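Local coordinates for protein cephalosporin hydroxylase CMCI (Streptomyces clavuligerus, PDB 2BR4) that takes part in cephamycin biosynthesis, probably in hydroxylation of the cephalosporin nucleus, and binds S-adenosylmethionine and magnesium in a Rossmann-like fold, at residues R83-L88 with I156-A161; D109-G114 with N131-Q136; M188-Y193 with Q223-V228. The protein carries 1 engineered substitution. One frame throughout, in Å; residues are numbered along the deposited sequence.

Contact 1: residues R83-L88 with I156-A161; sequences RTIVEL and IFIDDA. With SAM (S-adenosylmethionine), chain V.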
loop_
_atom_site.group_PDB
_atom_site.type_symbol
_atom_site.label_atom_id
_atom_site.label_comp_id
_atom_site.label_asym_id
_atom_site.label_seq_id
_atom_site.Cartn_x
_atom_site.Cartn_y
_atom_site.Cartn_z
ATOM N N ARG E 83 33.712 -23.555 -8.662
ATOM C CA ARG E 83 34.002 -24.875 -9.206
ATOM C C ARG E 83 33.092 -25.974 -8.610
ATOM O O ARG E 83 33.065 -27.099 -9.097
ATOM C CB ARG E 83 35.478 -25.209 -8.952
ATOM C CG ARG E 83 36.468 -24.190 -9.563
ATOM C CD ARG E 83 36.942 -24.524 -10.983
ATOM N NE ARG E 83 37.265 -25.945 -11.132
ATOM C CZ ARG E 83 38.354 -26.542 -10.636
ATOM N NH1 ARG E 83 39.269 -25.850 -9.960
ATOM N NH2 ARG E 83 38.535 -27.847 -10.823
ATOM N N THR E 84 32.359 -25.647 -7.551
ATOM C CA THR E 84 31.426 -26.589 -6.935
ATOM C C THR E 84 30.207 -25.843 -6.422
ATOM O O THR E 84 30.339 -24.807 -5.771
ATOM C CB THR E 84 32.088 -27.354 -5.754
ATOM O OG1 THR E 84 33.239 -28.086 -6.202
ATOM C CG2 THR E 84 31.156 -28.444 -5.227
ATOM N N ILE E 85 29.025 -26.376 -6.720
ATOM C CA ILE E 85 27.768 -25.884 -6.165
ATOM C C ILE E 85 27.033 -27.073 -5.565
ATOM O O ILE E 85 26.624 -27.969 -6.294
ATOM C CB ILE E 85 26.895 -25.231 -7.258
ATOM C CG1 ILE E 85 27.558 -23.966 -7.794
ATOM C CG2 ILE E 85 25.500 -24.891 -6.712
ATOM C CD1 ILE E 85 27.020 -23.521 -9.140
ATOM N N VAL E 86 26.893 -27.089 -4.242
ATOM C CA VAL E 86 26.106 -28.102 -3.547
ATOM C C VAL E 86 24.683 -27.579 -3.359
ATOM O O VAL E 86 24.470 -26.384 -3.150
ATOM C CB VAL E 86 26.704 -28.458 -2.158
ATOM C CG1 VAL E 86 26.024 -29.688 -1.578
ATOM C CG2 VAL E 86 28.204 -28.695 -2.245
ATOM N N GLU E 87 23.711 -28.481 -3.438
ATOM C CA GLU E 87 22.311 -28.131 -3.268
ATOM C C GLU E 87 21.659 -29.158 -2.365
ATOM O O GLU E 87 21.275 -30.220 -2.823
ATOM C CB GLU E 87 21.583 -28.082 -4.620
ATOM C CG GLU E 87 21.293 -26.677 -5.135
ATOM C CD GLU E 87 20.044 -26.070 -4.530
ATOM O OE1 GLU E 87 19.892 -26.119 -3.290
ATOM O OE2 GLU E 87 19.214 -25.533 -5.287
ATOM N N LEU E 88 21.578 -28.845 -1.073
ATOM C CA LEU E 88 20.760 -29.615 -0.132
ATOM C C LEU E 88 19.310 -29.524 -0.568
ATOM O O LEU E 88 18.842 -28.446 -0.886
ATOM C CB LEU E 88 20.897 -29.055 1.284
ATOM C CG LEU E 88 21.897 -29.740 2.210
ATOM C CD1 LEU E 88 21.867 -29.093 3.590
ATOM C CD2 LEU E 88 21.567 -31.210 2.309
ATOM N N ILE E 156 29.795 -23.092 -3.374
ATOM C CA ILE E 156 28.541 -22.497 -2.906
ATOM C C ILE E 156 27.657 -23.619 -2.370
ATOM O O ILE E 156 27.302 -24.540 -3.095
ATOM C CB ILE E 156 27.823 -21.734 -4.036
ATOM C CG1 ILE E 156 28.689 -20.569 -4.531
ATOM C CG2 ILE E 156 26.463 -21.209 -3.553
ATOM C CD1 ILE E 156 28.192 -19.918 -5.802
ATOM N N PHE E 157 27.319 -23.529 -1.089
ATOM C CA PHE E 157 26.537 -24.538 -0.399
ATOM C C PHE E 157 25.176 -23.919 -0.107
ATOM O O PHE E 157 25.097 -22.896 0.576
ATOM C CB PHE E 157 27.248 -24.928 0.906
ATOM C CG PHE E 157 26.679 -26.147 1.578
ATOM C CD1 PHE E 157 27.267 -27.392 1.404
ATOM C CD2 PHE E 157 25.559 -26.048 2.393
ATOM C CE1 PHE E 157 26.740 -28.521 2.033
ATOM C CE2 PHE E 157 25.031 -27.169 3.026
ATOM C CZ PHE E 157 25.619 -28.405 2.846
ATOM N N ILE E 158 24.117 -24.548 -0.619
ATOM C CA ILE E 158 22.758 -24.009 -0.545
ATOM C C ILE E 158 21.842 -24.935 0.254
ATOM O O ILE E 158 21.610 -26.081 -0.132
ATOM C CB ILE E 158 22.176 -23.824 -1.968
ATOM C CG1 ILE E 158 23.099 -22.961 -2.829
ATOM C CG2 ILE E 158 20.802 -23.180 -1.902
ATOM C CD1 ILE E 158 22.782 -23.011 -4.317
ATOM N N ASP E 159 21.320 -24.435 1.368
ATOM C CA ASP E 159 20.296 -25.149 2.115
ATOM C C ASP E 159 18.901 -24.926 1.531
ATOM O O ASP E 159 18.337 -23.835 1.627
ATOM C CB ASP E 159 20.299 -24.730 3.581
ATOM C CG ASP E 159 19.384 -25.597 4.419
ATOM O OD1 ASP E 159 18.974 -25.169 5.523
ATOM O OD2 ASP E 159 19.026 -26.734 4.037
ATOM N N ASP E 160 18.346 -25.974 0.937
ATOM C CA ASP E 160 16.971 -25.954 0.444
ATOM C C ASP E 160 16.127 -27.074 1.040
ATOM O O ASP E 160 15.083 -27.403 0.502
ATOM C CB ASP E 160 16.957 -26.042 -1.077
ATOM C CG ASP E 160 16.847 -24.695 -1.726
ATOM O OD1 ASP E 160 15.837 -23.991 -1.477
ATOM O OD2 ASP E 160 17.731 -24.270 -2.503
ATOM N N ALA E 161 16.584 -27.637 2.156
ATOM C CA ALA E 161 15.872 -28.686 2.887
ATOM C C ALA E 161 15.428 -28.221 4.286
ATOM O O ALA E 161 14.437 -28.717 4.831
ATOM C CB ALA E 161 16.758 -29.925 3.004
HETATM N N SAM V . 16.581 -27.615 -5.290
HETATM C CA SAM V . 15.158 -27.318 -5.405
HETATM C C SAM V . 14.923 -26.159 -6.375
HETATM O O SAM V . 15.206 -25.001 -6.069
HETATM O OXT SAM V . 14.447 -26.342 -7.499
HETATM C CB SAM V . 14.586 -26.990 -4.024
HETATM C CG SAM V . 14.326 -28.202 -3.118
HETATM S SD SAM V . 12.628 -28.307 -2.472
HETATM C CE SAM V . 12.460 -26.667 -1.722
HETATM C "C5'" SAM V . 12.768 -29.262 -0.936
HETATM C "C4'" SAM V . 13.376 -30.650 -1.069
HETATM O "O4'" SAM V . 14.033 -30.953 0.146
HETATM C "C3'" SAM V . 12.339 -31.746 -1.305
HETATM O "O3'" SAM V . 12.687 -32.506 -2.436
HETATM C "C2'" SAM V . 12.361 -32.598 -0.048
HETATM O "O2'" SAM V . 12.244 -33.982 -0.295
HETATM C "C1'" SAM V . 13.720 -32.274 0.546
HETATM N N9 SAM V . 13.756 -32.478 2.013
HETATM C C8 SAM V . 12.843 -32.074 2.957
HETATM N N7 SAM V . 13.278 -32.486 4.171
HETATM C C5 SAM V . 14.452 -33.148 4.019
HETATM C C6 SAM V . 15.326 -33.770 4.914
HETATM N N6 SAM V . 15.075 -33.794 6.220
HETATM N N1 SAM V . 16.473 -34.371 4.436
HETATM C C2 SAM V . 16.761 -34.366 3.087
HETATM N N3 SAM V . 15.900 -33.746 2.207
HETATM C C4 SAM V . 14.763 -33.150 2.663
#

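Contact 2: residues D109-G114 with N131-Q136; sequences DCQVIG and NITLHQ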
loop_
_atom_site.group_PDB
_atom_site.type_symbol
_atom_site.label_atom_id
_atom_site.label_comp_id
_atom_site.label_asym_id
_atom_site.label_seq_id
_atom_site.Cartn_x
_atom_site.Cartn_y
_atom_site.Cartn_z
ATOM N N ASP E 109 34.098 -24.276 -15.235
ATOM C CA ASP E 109 34.105 -25.713 -14.987
ATOM C C ASP E 109 33.588 -25.966 -13.576
ATOM O O ASP E 109 34.353 -25.910 -12.606
ATOM C CB ASP E 109 35.506 -26.300 -15.157
ATOM C CG ASP E 109 35.551 -27.805 -14.889
ATOM O OD1 ASP E 109 34.551 -28.512 -15.171
ATOM O OD2 ASP E 109 36.555 -28.372 -14.397
ATOM N N CYS E 110 32.289 -26.241 -13.471
ATOM C CA CYS E 110 31.625 -26.383 -12.180
ATOM C C CYS E 110 30.859 -27.694 -12.082
ATOM O O CYS E 110 30.061 -28.015 -12.949
ATOM C CB CYS E 110 30.664 -25.214 -11.948
ATOM S SG CYS E 110 29.987 -25.150 -10.271
ATOM N N GLN E 111 31.128 -28.446 -11.019
ATOM C CA GLN E 111 30.363 -29.635 -10.671
ATOM C C GLN E 111 29.174 -29.227 -9.808
ATOM O O GLN E 111 29.270 -28.307 -9.006
ATOM C CB GLN E 111 31.240 -30.625 -9.898
ATOM C CG GLN E 111 32.396 -31.202 -10.694
ATOM C CD GLN E 111 31.941 -32.110 -11.824
ATOM O OE1 GLN E 111 31.137 -33.022 -11.614
ATOM N NE2 GLN E 111 32.455 -31.863 -13.023
ATOM N N VAL E 112 28.058 -29.928 -9.969
ATOM C CA VAL E 112 26.836 -29.627 -9.234
ATOM C C VAL E 112 26.414 -30.887 -8.490
ATOM O O VAL E 112 26.351 -31.961 -9.072
ATOM C CB VAL E 112 25.722 -29.130 -10.182
ATOM C CG1 VAL E 112 24.410 -28.907 -9.440
ATOM C CG2 VAL E 112 26.158 -27.848 -10.856
ATOM N N ILE E 113 26.132 -30.749 -7.199
ATOM C CA ILE E 113 25.899 -31.890 -6.334
ATOM C C ILE E 113 24.579 -31.713 -5.603
ATOM O O ILE E 113 24.478 -30.898 -4.702
ATOM C CB ILE E 113 27.055 -32.018 -5.313
ATOM C CG1 ILE E 113 28.408 -31.783 -6.004
ATOM C CG2 ILE E 113 26.993 -33.377 -4.620
ATOM C CD1 ILE E 113 29.622 -32.241 -5.202
ATOM N N GLY E 114 23.565 -32.468 -5.997
ATOM C CA GLY E 114 22.301 -32.469 -5.289
ATOM C C GLY E 114 22.266 -33.557 -4.235
ATOM O O GLY E 114 22.622 -34.700 -4.519
ATOM N N ASN E 131 28.246 -33.378 -15.402
ATOM C CA ASN E 131 28.683 -32.527 -14.298
ATOM C C ASN E 131 27.612 -32.380 -13.211
ATOM O O ASN E 131 27.537 -31.356 -12.541
ATOM C CB ASN E 131 29.127 -31.144 -14.814
ATOM C CG ASN E 131 30.517 -31.160 -15.420
ATOM O OD1 ASN E 131 31.371 -30.349 -15.059
ATOM N ND2 ASN E 131 30.748 -32.075 -16.351
ATOM N N ILE E 132 26.788 -33.408 -13.046
ATOM C CA ILE E 132 25.788 -33.431 -11.988
ATOM C C ILE E 132 25.885 -34.765 -11.255
ATOM O O ILE E 132 25.902 -35.826 -11.876
ATOM C CB ILE E 132 24.353 -33.225 -12.544
ATOM C CG1 ILE E 132 24.230 -31.883 -13.267
ATOM C CG2 ILE E 132 23.319 -33.288 -11.407
ATOM C CD1 ILE E 132 22.894 -31.687 -13.966
ATOM N N THR E 133 25.929 -34.698 -9.928
ATOM C CA THR E 133 26.047 -35.879 -9.083
ATOM C C THR E 133 24.937 -35.885 -8.047
ATOM O O THR E 133 24.690 -34.879 -7.400
ATOM C CB THR E 133 27.415 -35.884 -8.394
ATOM O OG1 THR E 133 28.438 -35.653 -9.368
ATOM C CG2 THR E 133 27.748 -37.264 -7.835
ATOM N N LEU E 134 24.274 -37.026 -7.903
ATOM C CA LEU E 134 23.175 -37.186 -6.954
ATOM C C LEU E 134 23.601 -38.130 -5.833
ATOM O O LEU E 134 24.055 -39.243 -6.100
ATOM C CB LEU E 134 21.937 -37.752 -7.668
ATOM C CG LEU E 134 20.838 -36.806 -8.182
ATOM C CD1 LEU E 134 21.362 -35.436 -8.595
ATOM C CD2 LEU E 134 20.069 -37.453 -9.339
ATOM N N HIS E 135 23.469 -37.667 -4.589
ATOM C CA HIS E 135 23.647 -38.500 -3.399
ATOM C C HIS E 135 22.325 -38.586 -2.649
ATOM O O HIS E 135 21.677 -37.568 -2.425
ATOM C CB HIS E 135 24.707 -37.905 -2.467
ATOM C CG HIS E 135 26.086 -37.877 -3.049
ATOM N ND1 HIS E 135 26.933 -38.964 -3.009
ATOM C CD2 HIS E 135 26.772 -36.888 -3.671
ATOM C CE1 HIS E 135 28.079 -38.648 -3.590
ATOM N NE2 HIS E 135 28.007 -37.393 -3.998
ATOM N N GLN E 136 21.925 -39.796 -2.256
ATOM C CA GLN E 136 20.697 -39.988 -1.483
ATOM C C GLN E 136 20.992 -40.233 -0.001
ATOM O O GLN E 136 21.625 -41.219 0.356
ATOM C CB GLN E 136 19.865 -41.146 -2.033
ATOM C CG GLN E 136 18.477 -41.251 -1.396
ATOM C CD GLN E 136 17.537 -42.135 -2.184
ATOM O OE1 GLN E 136 16.371 -41.789 -2.386
ATOM N NE2 GLN E 136 18.042 -43.285 -2.637
HETATM O O HOH W 1 29.039 -33.132 -9.808
#

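Contact 3: residues M188-Y193 with Q223-V228; sequences MIPYWY and QLDRGV. With P4C (O-acetaldehydyl-hexaethylene glycol), chain J.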
loop_
_atom_site.group_PDB
_atom_site.type_symbol
_atom_site.label_atom_id
_atom_site.label_comp_id
_atom_site.label_asym_id
_atom_site.label_seq_id
_atom_site.Cartn_x
_atom_site.Cartn_y
_atom_site.Cartn_z
ATOM N N MET E 188 14.007 -19.607 4.883
ATOM C CA MET E 188 13.680 -19.838 6.288
ATOM C C MET E 188 14.025 -18.705 7.247
ATOM O O MET E 188 13.369 -18.563 8.277
ATOM C CB MET E 188 14.383 -21.101 6.781
ATOM C CG MET E 188 13.994 -22.345 6.044
ATOM S SD MET E 188 12.303 -22.900 6.390
ATOM C CE MET E 188 11.478 -22.209 5.037
ATOM N N ILE E 189 15.053 -17.921 6.944
ATOM C CA ILE E 189 15.569 -16.969 7.935
ATOM C C ILE E 189 14.506 -16.000 8.467
ATOM O O ILE E 189 14.396 -15.849 9.673
ATOM C CB ILE E 189 16.840 -16.220 7.416
ATOM C CG1 ILE E 189 18.099 -16.790 8.085
ATOM C CG2 ILE E 189 16.778 -14.728 7.714
ATOM C CD1 ILE E 189 18.961 -17.585 7.180
ATOM N N PRO E 190 13.727 -15.357 7.597
ATOM C CA PRO E 190 12.661 -14.449 8.054
ATOM C C PRO E 190 11.677 -15.114 9.008
ATOM O O PRO E 190 11.291 -14.490 9.987
ATOM C CB PRO E 190 11.953 -14.058 6.753
ATOM C CG PRO E 190 12.994 -14.227 5.704
ATOM C CD PRO E 190 13.790 -15.423 6.128
ATOM N N TYR E 191 11.291 -16.353 8.720
ATOM C CA TYR E 191 10.365 -17.111 9.563
ATOM C C TYR E 191 10.967 -17.543 10.890
ATOM O O TYR E 191 10.299 -17.500 11.913
ATOM C CB TYR E 191 9.859 -18.351 8.833
ATOM C CG TYR E 191 9.046 -18.027 7.616
ATOM C CD1 TYR E 191 9.633 -18.024 6.356
ATOM C CD2 TYR E 191 7.695 -17.710 7.720
ATOM C CE1 TYR E 191 8.903 -17.720 5.231
ATOM C CE2 TYR E 191 6.951 -17.406 6.591
ATOM C CZ TYR E 191 7.567 -17.414 5.352
ATOM O OH TYR E 191 6.856 -17.121 4.222
ATOM N N TRP E 192 12.220 -17.971 10.872
ATOM C CA TRP E 192 12.913 -18.353 12.095
ATOM C C TRP E 192 13.120 -17.157 13.033
ATOM O O TRP E 192 13.061 -17.318 14.244
ATOM C CB TRP E 192 14.263 -19.010 11.769
ATOM C CG TRP E 192 14.165 -20.433 11.282
ATOM C CD1 TRP E 192 13.112 -21.297 11.436
ATOM C CD2 TRP E 192 15.173 -21.162 10.574
ATOM N NE1 TRP E 192 13.409 -22.509 10.863
ATOM C CE2 TRP E 192 14.666 -22.451 10.324
ATOM C CE3 TRP E 192 16.457 -20.850 10.117
ATOM C CZ2 TRP E 192 15.391 -23.421 9.641
ATOM C CZ3 TRP E 192 17.178 -21.817 9.440
ATOM C CH2 TRP E 192 16.642 -23.086 9.207
ATOM N N TYR E 193 13.359 -15.968 12.482
ATOM C CA TYR E 193 13.518 -14.762 13.304
ATOM C C TYR E 193 12.181 -14.322 13.910
ATOM O O TYR E 193 12.147 -13.730 14.991
ATOM C CB TYR E 193 14.116 -13.603 12.489
ATOM C CG TYR E 193 14.260 -12.319 13.289
ATOM C CD1 TYR E 193 15.211 -12.217 14.308
ATOM C CD2 TYR E 193 13.431 -11.221 13.051
ATOM C CE1 TYR E 193 15.348 -11.054 15.060
ATOM C CE2 TYR E 193 13.557 -10.051 13.795
ATOM C CZ TYR E 193 14.520 -9.971 14.804
ATOM O OH TYR E 193 14.665 -8.822 15.562
ATOM N N GLN E 223 13.403 -14.717 -1.555
ATOM C CA GLN E 223 13.718 -16.086 -1.133
ATOM C C GLN E 223 15.065 -16.127 -0.414
ATOM O O GLN E 223 15.261 -16.929 0.493
ATOM C CB GLN E 223 13.754 -17.049 -2.322
ATOM C CG GLN E 223 12.391 -17.396 -2.928
ATOM C CD GLN E 223 12.528 -18.174 -4.230
ATOM O OE1 GLN E 223 13.232 -17.745 -5.154
ATOM N NE2 GLN E 223 11.889 -19.329 -4.296
ATOM N N LEU E 224 15.996 -15.271 -0.824
ATOM C CA LEU E 224 17.333 -15.250 -0.236
ATOM C C LEU E 224 17.416 -14.260 0.920
ATOM O O LEU E 224 18.453 -14.140 1.554
ATOM C CB LEU E 224 18.368 -14.900 -1.302
ATOM C CG LEU E 224 18.340 -15.755 -2.577
ATOM C CD1 LEU E 224 19.265 -15.159 -3.613
ATOM C CD2 LEU E 224 18.723 -17.202 -2.285
ATOM N N ASP E 225 16.306 -13.578 1.191
ATOM C CA ASP E 225 16.215 -12.525 2.198
ATOM C C ASP E 225 17.045 -12.779 3.465
ATOM O O ASP E 225 16.774 -13.704 4.226
ATOM C CB ASP E 225 14.738 -12.318 2.575
ATOM C CG ASP E 225 14.483 -10.998 3.260
ATOM O OD1 ASP E 225 15.418 -10.184 3.331
ATOM O OD2 ASP E 225 13.378 -10.684 3.750
ATOM N N ARG E 226 18.047 -11.931 3.674
ATOM C CA ARG E 226 18.949 -11.990 4.831
ATOM C C ARG E 226 19.486 -13.399 5.120
ATOM O O ARG E 226 19.538 -13.830 6.267
ATOM C CB ARG E 226 18.264 -11.408 6.078
ATOM C CG ARG E 226 17.816 -9.952 5.947
ATOM C CD ARG E 226 16.785 -9.541 6.990
ATOM N NE ARG E 226 15.450 -10.065 6.683
ATOM C CZ ARG E 226 14.429 -10.123 7.544
ATOM N NH1 ARG E 226 14.559 -9.693 8.799
ATOM N NH2 ARG E 226 13.258 -10.612 7.140
ATOM N N GLY E 227 19.898 -14.099 4.069
ATOM C CA GLY E 227 20.381 -15.466 4.192
ATOM C C GLY E 227 21.531 -15.829 3.267
ATOM O O GLY E 227 21.816 -17.003 3.075
ATOM N N VAL E 228 22.196 -14.832 2.695
ATOM C CA VAL E 228 23.366 -15.073 1.866
ATOM C C VAL E 228 24.585 -14.817 2.731
ATOM O O VAL E 228 24.968 -13.673 2.942
ATOM C CB VAL E 228 23.376 -14.162 0.618
ATOM C CG1 VAL E 228 24.662 -14.351 -0.201
ATOM C CG2 VAL E 228 22.164 -14.438 -0.237
HETATM O O1 P4C J . 0.756 -23.778 15.699
HETATM C C2 P4C J . 1.143 -24.440 14.557
HETATM C C3 P4C J . 1.768 -23.939 13.506
HETATM O O4 P4C J . 1.958 -24.835 12.388
HETATM C C5 P4C J . 2.359 -24.399 11.079
HETATM C C6 P4C J . 1.675 -23.116 10.611
HETATM O O7 P4C J . 2.162 -22.752 9.320
HETATM C C8 P4C J . 1.645 -21.499 8.870
HETATM C C9 P4C J . 2.706 -20.407 8.984
HETATM O O10 P4C J . 3.768 -20.615 8.047
HETATM C C11 P4C J . 3.501 -20.173 6.715
HETATM C C12 P4C J . 4.814 -19.869 6.005
HETATM O O13 P4C J . 5.198 -20.893 5.084
HETATM C C14 P4C J . 6.470 -20.606 4.497
HETATM C C15 P4C J . 6.968 -21.768 3.651
HETATM O O16 P4C J . 8.048 -22.459 4.294
HETATM C C17 P4C J . 8.767 -23.361 3.442
HETATM C C18 P4C J . 9.236 -24.574 4.250
HETATM O O19 P4C J . 9.131 -25.819 3.538
HETATM C C20 P4C J . 9.602 -25.935 2.293
HETATM C C21 P4C J . 9.994 -25.798 1.177
HETATM O O22 P4C J . 10.158 -25.694 0.035
HETATM O O HOH W 2 16.244 -16.789 3.981
#

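Contact 1: residues R83-L88 with I156-A161
V86 and L88 pack against the F157 ring on one face of two parallel strands, 84-88 and 156-159, the inner pair of a Rossmann-like methyltransferase sheet. This is the tight part. V86 CB sits 3.8 Å from F157 CD1 and L88 CD1 3.7 Å from F157 CE2, both approaching the ring obliquely. F157 reaches them because its CG is anti to the backbone N (chi1 -169°). On the face carrying I85 and I158, I85 CG2 runs beside I158 CD1, 4.1 Å away. The backbone ladder alternates: V86 N gives to I156 O (2.8 Å), then I158 N to V86 O (3.1 Å).

The ladder frays past L88, where D160 N makes only a weak bond to L88 O, and the strands open onto the ligand site. E87 OE1 stands 3.0 Å from D160 OD2; K65 forms salt bridges with both side chains, which probably eases their repulsion, and D160 also belongs to the magnesium site. E87 OE2 accepts a weak bond from the amino group of SAM, and A161 CB lies by its adenine. Helices 67-80 and 94-105 cover the I85 and I158 face, while strand 111-116 flanks 84-88 and F183 of strand 182-185 meets the F157 ring.

Contact 2: residues D109-G114 with N131-Q136
V112 and G114 pair with I132 and L134 on parallel strands whose axes pass 4.8 Å apart at 21°, each of V112 and G114 bonding through its N and its O to the residues on either side of its partner. This is one outer edge, within the chain, of the Rossmann-like sheet: strands 3 and 2 at the start of the 3-2-1-4-5-7-6 order of class I methyltransferases. V112 N starts the ladder at N131 O, and H135 N ends it with a nearly straight bond to G114 O (3.1 Å).

On the face of V112 and I132 the side chains meet loosely, V112 CB to I132 CG1 at 4.4 Å, and both also lean on helix 94-105 through R100. G114 brings no side chain to this face. On the other face I113 CG2, anti to its own backbone N, meets the H135 ring in its plane, at the edge, with CD2 3.6 Å away; L148 packs on H135 too.

Where the strands begin, the Q111 chain bends at chi2 (-67°), and the Q111 and N131 side chains cross at about a right angle, with their amide planes 40° apart. That bend also leads Q111 OE1 to a water that donates to it and to V112 O (3.0 Å), and that is hydrogen-bonded to T133 OG1 (2.6 Å), closing a three-way link between the strands.

Contact 3: residues M188-Y193 with Q223-V228
I189 lays its CG2 methyl over the turn at R226, 3.2 Å from R226 O and 4.0 Å from R226 CB, while its other branch sends CD1 to G227 CA at 3.9 Å. The segment 223-228 is the loop leading into strand 228-230, and it packs against I189 and P190 at the start of helix 189-195, just after the magnesium ligand D187. G227, with no side chain, leaves I189 CD1 close to the main chain.

P190 CG faces D225 CB at 4.1 Å, and P190 CB comes obliquely to R226 NH2 at 3.7 Å. The guanidinium gets there because the arginine chain bends at chi3 (-76°), folding it back on D225, which lies at its edge, in plane, in a salt bridge of two weak, long bonds, R226 NE to D225 OD1 (3.4 Å) and NH2 to OD2. A second subunit closes in here, its W41 packing on I189 and making a weak bond to R226 O, its R46 in a long, weak ion pair with D225 OD2. On the helix's other flank, Y191 turns one ring face to P4C C14, and M188 CE also touches that ligand.

No direct hydrogen bond joins the two segments; a single water, donating to D225 O (3.1 Å) and taking a weak bond from I189 N, is the polar link. Between them the grip is van der Waals packing, I189 on the R226 and D225 carbonyls and P190 on the D225-R226 pair.

Overall arrangement
Contacts 1 and 2 share one sheet: strands 84-88 and 111-116 are neighbours, joined by probable backbone bonds from E87 N to I113 O and from I113 N to I85 O, and contact 2 is nested in the loop that contact 1 closes. Contact 1 is the buried core and ends in the acidic ligand site; contact 2, at the sheet margin, has sparser apolar packing, with amides and a bridging water at its start. Contact 3 follows later in the chain, its centre about 25 Å from that of contact 2 across the chain's middle. It lacks a ladder altogether, pairs a helix start with a loop, and lies where other subunits approach.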